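Local coordinates for protein deacylase (Burkholderia multivorans, PDB 5THW) that probably hydrolyses N-carbamoyl amino acids or related amides as a dinuclear zinc enzyme of the peptidase M20 family, at residues D313-L316 and A317-A321. Residues are numbered along the deposited sequence; the frame is centred on the assembly and turned at random.
Sequences DAVL and AQMDA
Val315 and Met319 lie one turn apart near the start of helix 313-334, within the M20 dimerisation region, joined by a backbone hydrogen bond and a loose side-chain contact. Four backbone hydrogen bonds of the i to i+4 kind build this turn. Ala317 N binds Asp313 O, Gln318 N binds Ala314 O, Met319 N binds Val315 O at 2.9 Å, and Asp320 N binds Leu316 O at 3.2 Å. The Met319 bond is the straightest of the four, with an N-H...O angle of 161°. The Asp320 bond is the longest, and its donor is tilted 30° from the carbonyl plane of Leu316.

The side-chain contacts are light. Met319 CG lies beside its own backbone N and 3.5 Å from Val315 O. The chain then bends at chi3, and SD comes alongside Val315 CG1 at 4.4 Å. Both residues also touch His277. On the neighbouring flank, Gln318 CG lies beside its own backbone N (chi1 -79°), and the extended chain beyond it runs back over Ala314 and Val315. Its amide makes a loose approach to the turn: NE2 is 3.6 Å from Ala314 O, and OE1 is 4.2 Å from Val315 CG2.

Leu316 is buried against strands 297-310 and 225-242, where it meets Phe308, His310 and Arg235. Met319 also packs on Phe308.

The two acidic groups are held from outside the turn. Asp313 OD1 is hydrogen-bonded to Tyr345 OH. Asp320 OD1 is hydrogen-bonded to Tyr237 OH and forms a salt bridge with Arg324 NE, one turn further along the same helix.

This is an ordinary helical turn packed on strands, away from the zinc site. The chemistry implies a turn set by its backbone bonds, with Leu316 and Met319 packing on Phe308 of strand 297-310 and the two aspartates tying it to strands 225-242 and 337-350 by polar bonds.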
# COMPACT_ATOMS: atom_id res chain seq x y z
N ASP A 313 -31.41 10.15 6.76
CA ASP A 313 -30.59 11.00 5.89
C ASP A 313 -29.96 12.14 6.67
O ASP A 313 -28.81 12.51 6.41
CB ASP A 313 -31.43 11.54 4.74
CG ASP A 313 -30.57 12.11 3.61
OD1 ASP A 313 -29.76 11.35 3.03
OD2 ASP A 313 -30.70 13.32 3.31
N ALA A 314 -30.68 12.69 7.65
CA ALA A 314 -30.14 13.79 8.43
C ALA A 314 -28.93 13.36 9.24
O ALA A 314 -27.92 14.07 9.29
CB ALA A 314 -31.22 14.36 9.36
N VAL A 315 -28.99 12.18 9.86
CA VAL A 315 -27.83 11.66 10.57
C VAL A 315 -26.70 11.38 9.59
O VAL A 315 -25.53 11.68 9.86
CB VAL A 315 -28.21 10.41 11.38
CG1 VAL A 315 -26.96 9.78 12.00
CG2 VAL A 315 -29.25 10.74 12.44
N LEU A 316 -27.03 10.80 8.43
CA LEU A 316 -26.01 10.55 7.42
C LEU A 316 -25.31 11.84 7.01
O LEU A 316 -24.10 11.83 6.74
CB LEU A 316 -26.64 9.86 6.21
CG LEU A 316 -25.68 9.46 5.08
CD1 LEU A 316 -24.51 8.65 5.59
CD2 LEU A 316 -26.43 8.70 3.98
N ALA A 317 -26.04 12.96 6.94
CA ALA A 317 -25.41 14.25 6.67
C ALA A 317 -24.57 14.74 7.84
O ALA A 317 -23.55 15.42 7.63
CB ALA A 317 -26.46 15.29 6.30
N GLN A 318 -24.97 14.43 9.08
CA GLN A 318 -24.15 14.79 10.23
C GLN A 318 -22.82 14.06 10.21
O GLN A 318 -21.77 14.64 10.53
CB GLN A 318 -24.89 14.47 11.53
CG GLN A 318 -25.95 15.48 11.95
CD GLN A 318 -27.03 14.85 12.80
OE1 GLN A 318 -26.77 13.97 13.62
NE2 GLN A 318 -28.26 15.34 12.64
N MET A 319 -22.84 12.78 9.83
CA MET A 319 -21.59 12.03 9.69
C MET A 319 -20.71 12.65 8.62
O MET A 319 -19.49 12.73 8.78
CB MET A 319 -21.90 10.57 9.38
CG MET A 319 -22.65 9.85 10.49
SD MET A 319 -23.37 8.28 9.98
CE MET A 319 -21.93 7.22 10.06
N ASP A 320 -21.32 13.11 7.52
CA ASP A 320 -20.58 13.80 6.47
C ASP A 320 -19.88 15.04 7.00
O ASP A 320 -18.70 15.27 6.71
CB ASP A 320 -21.53 14.17 5.34
CG ASP A 320 -20.90 15.13 4.36
OD1 ASP A 320 -20.10 14.68 3.50
OD2 ASP A 320 -21.17 16.35 4.47
N ALA A 321 -20.59 15.86 7.78
CA ALA A 321 -20.01 17.08 8.32
C ALA A 321 -18.87 16.78 9.29
O ALA A 321 -17.85 17.48 9.29
CB ALA A 321 -21.09 17.92 9.01